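Local coordinates for protein putative creatinine amidohydrolase (PDB 3LUB) that binds a pair of zinc ions and, as a member of the creatininase superfamily, probably hydrolyses carbon-nitrogen bonds of linear amides, at residues E56-R61 and L243-A248; E5-V10 and I50-A55. All coordinates share one frame; numbering follows the deposited sequence.

In the fold
Both contacts use helix 42-62, on consecutive parts of it: interaction 2 lays the N-terminal segment 5-10 against residues 50-55, and interaction 1 joins residues 56-61 to the last turns of helix 226-249. Their centres are about 12 Å apart, and they touch through Phe244, whose CE2 lies 3.7 Å from CB of Ala54. A second link is Leu59 CD2 on Glu5 CD, at 3.8 Å. Neither contact reaches the two zinc ions held by Glu32, His34, Asp43, His120 and Glu168, although Asp43, which binds both zincs, stands near the start of the same helix. A calcium ion lies about 6 Å from the side chain of Arg61 in interaction 1.

Interaction 1. Residues E56-R61 and L243-A248; sequences ELALSR and LFEEMA
Glu245 OE2 takes the NE proton of Arg61 at 2.8 Å, the shorter half of a two-bonded salt bridge between two helices that pack side by side against the parallel sheet of this alpha/beta fold. Arg61 grips the carboxylate side-on, with NE on one oxygen and NH2 on the other, the NH2 to OE1 bond being 3.1 Å long and nearly straight. OE2 offers its syn lone pair to NE. The two flat groups are nevertheless not coplanar: their planes stand 48° apart, and NH2 reaches OE1 on the syn side, tilted out of the carboxylate plane. The bend of the Arg61 chain at chi3 (95°) turns the guanidinium edge toward the other helix, and the side chains of Arg61 and Glu245 cross at about a right angle.

Two bonds from one residue limit how the carboxylate can rotate, and Ser62 OG adds a weak hydrogen bond to OE2. On the far side of the guanidinium, NH1 makes a second salt bridge, to Glu238 on the same helix as Glu245. Arg61 thus spans two acidic groups of helix 226-249, which probably favours the charged form of all three.

Beneath the ion pair the contact is mostly apolar, though Glu245 OE2 also lies over Ala58, 3.6 Å from its CA. Ala58 points at the partner helix, and its small side chain lets the CA atoms of Ala58 and Glu245 come within 6.3 Å; the local axes pass 9.8 Å apart and cross at -60°. CG of Glu245 touches this methyl, 4.1 Å from Ala58 CB. The ring of Phe244 runs on to the preceding turn of helix 42-62, at Ala54, and to Ile25 and Leu115 of the sheet; toward Ala58, Phe244 offers its methylene, CB to CB 4.3 Å.

Interaction 2. Residues E5-V10 and I50-A55; sequences EVDLSV and IAVEAA
Val6 meets Ala55 in the apolar part of this contact, in which an irregular N-terminal segment lies across the flank of helix 42-62, one of the helices packed on the parallel sheet of the fold. The Ala55 methyl meets the branch point of the valine, CB to CB at 3.9 Å, and both valine methyls lie around it, CG1 and CG2 each 4.1 Å from Ala55 CB. One turn earlier on the helix, Val52 adds a looser touch: its CG1 is 4.3 Å from CG2 of Val6.

A methyl against a carboxylate-bearing chain is the second kind of contact. Val52 CG2 nestles against Asp7, 3.9 Å from both CB and CG, with the two side chains running obliquely past one another. With CG anti to the backbone N (chi1 -176°), Asp7 carries its carboxylate along the helix, where OD1 accepts a hydrogen bond from His48 NE2. That oxygen also receives a weak bond from Ser9 N within the segment.

Backbone bonds tie the segment to the sheet: Val6 and Leu8 bond to Val68 of strand 66-68, on which Val52 also packs. Beyond the helix contact, Leu8 leans on Thr31 of a neighbouring subunit. Inside the segment itself, Val10 N returns to Asp7 O at 3.2 Å.

Interaction 1. Residues E56-R61 and L243-A248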
loop_
_atom_site.group_PDB
_atom_site.type_symbol
_atom_site.label_atom_id
_atom_site.label_comp_id
_atom_site.label_asym_id
_atom_site.label_seq_id
_atom_site.Cartn_x
_atom_site.Cartn_y
_atom_site.Cartn_z
ATOM N N GLU F 56 7.737 -12.906 35.808
ATOM C CA GLU F 56 8.235 -12.909 37.168
ATOM C C GLU F 56 8.554 -14.341 37.624
ATOM O O GLU F 56 9.589 -14.590 38.258
ATOM C CB GLU F 56 7.201 -12.279 38.104
ATOM C CG GLU F 56 7.127 -10.758 38.017
ATOM C CD GLU F 56 5.982 -10.151 38.840
ATOM O OE1 GLU F 56 4.948 -10.844 39.096
ATOM O OE2 GLU F 56 6.102 -8.962 39.219
ATOM N N LEU F 57 7.670 -15.280 37.295
ATOM C CA LEU F 57 7.932 -16.686 37.615
ATOM C C LEU F 57 9.152 -17.234 36.896
ATOM O O LEU F 57 9.968 -17.897 37.535
ATOM C CB LEU F 57 6.729 -17.555 37.308
ATOM C CG LEU F 57 6.799 -19.000 37.775
ATOM C CD1 LEU F 57 6.910 -19.044 39.289
ATOM C CD2 LEU F 57 5.564 -19.724 37.245
ATOM N N ALA F 58 9.291 -16.974 35.588
ATOM C CA ALA F 58 10.449 -17.473 34.852
ATOM C C ALA F 58 11.740 -16.889 35.404
ATOM O O ALA F 58 12.763 -17.562 35.429
ATOM C CB ALA F 58 10.340 -17.156 33.348
ATOM N N LEU F 59 11.710 -15.613 35.793
ATOM C CA LEU F 59 12.900 -14.958 36.342
ATOM C C LEU F 59 13.279 -15.554 37.695
ATOM O O LEU F 59 14.438 -15.860 37.900
ATOM C CB LEU F 59 12.699 -13.454 36.491
ATOM C CG LEU F 59 13.878 -12.590 36.957
ATOM C CD1 LEU F 59 15.115 -12.712 36.030
ATOM C CD2 LEU F 59 13.410 -11.153 37.102
ATOM N N SER F 60 12.321 -15.710 38.611
ATOM C CA SER F 60 12.660 -16.181 39.946
ATOM C C SER F 60 13.083 -17.653 39.938
ATOM O O SER F 60 13.973 -18.055 40.695
ATOM C CB SER F 60 11.507 -15.970 40.924
ATOM O OG SER F 60 10.439 -16.893 40.683
ATOM N N ARG F 61 12.466 -18.425 39.049
ATOM C CA ARG F 61 12.683 -19.853 38.902
ATOM C C ARG F 61 13.920 -20.259 38.092
ATOM O O ARG F 61 14.594 -21.226 38.435
ATOM C CB ARG F 61 11.429 -20.404 38.216
ATOM C CG ARG F 61 11.406 -21.856 38.005
ATOM C CD ARG F 61 9.968 -22.323 37.782
ATOM N NE ARG F 61 9.628 -22.416 36.367
ATOM C CZ ARG F 61 8.431 -22.788 35.934
ATOM N NH1 ARG F 61 7.473 -23.071 36.805
ATOM N NH2 ARG F 61 8.192 -22.889 34.630
ATOM N N LEU F 243 7.192 -21.960 28.673
ATOM C CA LEU F 243 7.440 -21.575 27.291
ATOM C C LEU F 243 8.470 -20.476 27.181
ATOM O O LEU F 243 9.351 -20.529 26.305
ATOM C CB LEU F 243 6.138 -21.124 26.615
ATOM C CG LEU F 243 6.249 -20.434 25.241
ATOM C CD1 LEU F 243 6.541 -21.424 24.196
ATOM C CD2 LEU F 243 4.935 -19.700 24.913
ATOM N N PHE F 244 8.368 -19.461 28.040
ATOM C CA PHE F 244 9.402 -18.411 28.067
ATOM C C PHE F 244 10.784 -19.042 28.298
ATOM O O PHE F 244 11.732 -18.722 27.617
ATOM C CB PHE F 244 9.177 -17.353 29.176
ATOM C CG PHE F 244 7.870 -16.594 29.089
ATOM C CD1 PHE F 244 6.970 -16.772 28.045
ATOM C CD2 PHE F 244 7.563 -15.668 30.061
ATOM C CE1 PHE F 244 5.774 -16.072 28.015
ATOM C CE2 PHE F 244 6.378 -14.952 30.019
ATOM C CZ PHE F 244 5.481 -15.161 28.999
ATOM N N GLU F 245 10.899 -19.920 29.282
ATOM C CA GLU F 245 12.219 -20.519 29.602
ATOM C C GLU F 245 12.790 -21.326 28.448
ATOM O O GLU F 245 13.960 -21.195 28.124
ATOM C CB GLU F 245 12.143 -21.428 30.834
ATOM C CG GLU F 245 11.988 -20.700 32.183
ATOM C CD GLU F 245 11.183 -21.508 33.205
ATOM O OE1 GLU F 245 10.736 -22.621 32.830
ATOM O OE2 GLU F 245 10.989 -21.041 34.365
ATOM N N GLU F 246 11.969 -22.173 27.845
ATOM C CA GLU F 246 12.418 -23.013 26.722
ATOM C C GLU F 246 12.719 -22.193 25.477
ATOM O O GLU F 246 13.654 -22.503 24.756
ATOM C CB GLU F 246 11.383 -24.058 26.378
ATOM C CG GLU F 246 11.095 -25.041 27.476
ATOM C CD GLU F 246 9.735 -25.700 27.288
ATOM O OE1 GLU F 246 8.981 -25.247 26.383
ATOM O OE2 GLU F 246 9.400 -26.653 28.035
HETATM N N MSE F 247 11.943 -21.147 25.215
HETATM C CA MSE F 247 12.290 -20.210 24.137
HETATM C C MSE F 247 13.651 -19.581 24.338
HETATM O O MSE F 247 14.420 -19.470 23.379
HETATM C CB MSE F 247 11.244 -19.109 23.978
HETATM C CG MSE F 247 9.972 -19.577 23.306
HETATM SE SE MSE F 247 8.658 -18.131 23.179
HETATM C CE MSE F 247 9.539 -17.084 21.727
ATOM N N ALA F 248 13.956 -19.198 25.584
ATOM C CA ALA F 248 15.270 -18.622 25.945
ATOM C C ALA F 248 16.427 -19.602 25.852
ATOM O O ALA F 248 17.550 -19.206 25.517
ATOM C CB ALA F 248 15.238 -18.049 27.354
#

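Interaction 2. Residues E5-V10 and I50-A55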
loop_
_atom_site.group_PDB
_atom_site.type_symbol
_atom_site.label_atom_id
_atom_site.label_comp_id
_atom_site.label_asym_id
_atom_site.label_seq_id
_atom_site.Cartn_x
_atom_site.Cartn_y
_atom_site.Cartn_z
ATOM N N GLU F 5 11.451 -4.267 36.082
ATOM C CA GLU F 5 12.368 -5.199 35.425
ATOM C C GLU F 5 11.744 -5.935 34.224
ATOM O O GLU F 5 12.435 -6.186 33.217
ATOM C CB GLU F 5 12.930 -6.210 36.422
ATOM C CG GLU F 5 14.137 -6.982 35.881
ATOM C CD GLU F 5 14.926 -7.716 36.975
ATOM O OE1 GLU F 5 14.550 -7.645 38.178
ATOM O OE2 GLU F 5 15.937 -8.355 36.626
ATOM N N VAL F 6 10.455 -6.253 34.334
ATOM C CA VAL F 6 9.761 -7.032 33.306
ATOM C C VAL F 6 8.481 -6.375 32.744
ATOM O O VAL F 6 7.886 -6.924 31.795
ATOM C CB VAL F 6 9.397 -8.445 33.843
ATOM C CG1 VAL F 6 10.654 -9.242 34.283
ATOM C CG2 VAL F 6 8.406 -8.342 34.958
ATOM N N ASP F 7 8.043 -5.230 33.298
ATOM C CA ASP F 7 6.802 -4.547 32.824
ATOM C C ASP F 7 7.144 -3.175 32.241
ATOM O O ASP F 7 7.400 -2.240 32.982
ATOM C CB ASP F 7 5.818 -4.429 33.968
ATOM C CG ASP F 7 4.467 -3.840 33.566
ATOM O OD1 ASP F 7 4.198 -3.583 32.370
ATOM O OD2 ASP F 7 3.649 -3.662 34.492
ATOM N N LEU F 8 7.205 -3.082 30.914
ATOM C CA LEU F 8 7.643 -1.860 30.252
ATOM C C LEU F 8 6.710 -0.679 30.516
ATOM O O LEU F 8 7.154 0.471 30.511
ATOM C CB LEU F 8 7.841 -2.065 28.737
ATOM C CG LEU F 8 8.723 -0.987 28.089
ATOM C CD1 LEU F 8 10.207 -1.239 28.296
ATOM C CD2 LEU F 8 8.429 -0.791 26.605
ATOM N N SER F 9 5.434 -0.959 30.760
ATOM C CA SER F 9 4.468 0.077 31.112
ATOM C C SER F 9 4.821 0.921 32.354
ATOM O O SER F 9 4.349 2.039 32.486
ATOM C CB SER F 9 3.081 -0.547 31.269
ATOM O OG SER F 9 2.664 -1.100 30.029
ATOM N N VAL F 10 5.633 0.391 33.257
ATOM C CA VAL F 10 6.090 1.137 34.412
ATOM C C VAL F 10 7.621 1.341 34.446
ATOM O O VAL F 10 8.123 1.992 35.352
ATOM C CB VAL F 10 5.607 0.498 35.741
ATOM C CG1 VAL F 10 4.065 0.479 35.824
ATOM C CG2 VAL F 10 6.176 -0.903 35.918
ATOM N N ILE F 50 -1.273 -11.425 33.074
ATOM C CA ILE F 50 -0.780 -12.808 32.967
ATOM C C ILE F 50 0.693 -12.868 32.557
ATOM O O ILE F 50 1.496 -13.587 33.164
ATOM C CB ILE F 50 -1.637 -13.651 31.992
ATOM C CG1 ILE F 50 -3.053 -13.833 32.574
ATOM C CG2 ILE F 50 -0.956 -14.989 31.671
ATOM C CD1 ILE F 50 -4.074 -14.269 31.586
ATOM N N ALA F 51 1.063 -12.120 31.529
ATOM C CA ALA F 51 2.436 -12.171 31.000
ATOM C C ALA F 51 3.457 -11.655 31.995
ATOM O O ALA F 51 4.556 -12.214 32.113
ATOM C CB ALA F 51 2.534 -11.414 29.653
ATOM N N VAL F 52 3.120 -10.595 32.718
ATOM C CA VAL F 52 4.014 -10.067 33.783
ATOM C C VAL F 52 4.199 -11.118 34.893
ATOM O O VAL F 52 5.338 -11.401 35.312
ATOM C CB VAL F 52 3.515 -8.703 34.333
ATOM C CG1 VAL F 52 4.211 -8.315 35.666
ATOM C CG2 VAL F 52 3.756 -7.642 33.312
ATOM N N GLU F 53 3.101 -11.740 35.313
ATOM C CA GLU F 53 3.168 -12.811 36.308
ATOM C C GLU F 53 4.047 -13.979 35.828
ATOM O O GLU F 53 4.813 -14.492 36.578
ATOM C CB GLU F 53 1.782 -13.343 36.633
ATOM C CG GLU F 53 1.193 -12.937 37.960
ATOM C CD GLU F 53 0.223 -13.986 38.499
ATOM O OE1 GLU F 53 0.717 -14.966 39.103
ATOM O OE2 GLU F 53 -1.013 -13.854 38.307
ATOM N N ALA F 54 3.915 -14.386 34.569
ATOM C CA ALA F 54 4.722 -15.487 34.036
ATOM C C ALA F 54 6.181 -15.076 33.882
ATOM O O ALA F 54 7.078 -15.908 34.081
ATOM C CB ALA F 54 4.161 -16.012 32.724
ATOM N N ALA F 55 6.424 -13.822 33.504
ATOM C CA ALA F 55 7.788 -13.273 33.414
ATOM C C ALA F 55 8.476 -13.297 34.783
ATOM O O ALA F 55 9.652 -13.657 34.907
ATOM C CB ALA F 55 7.768 -11.783 32.815
#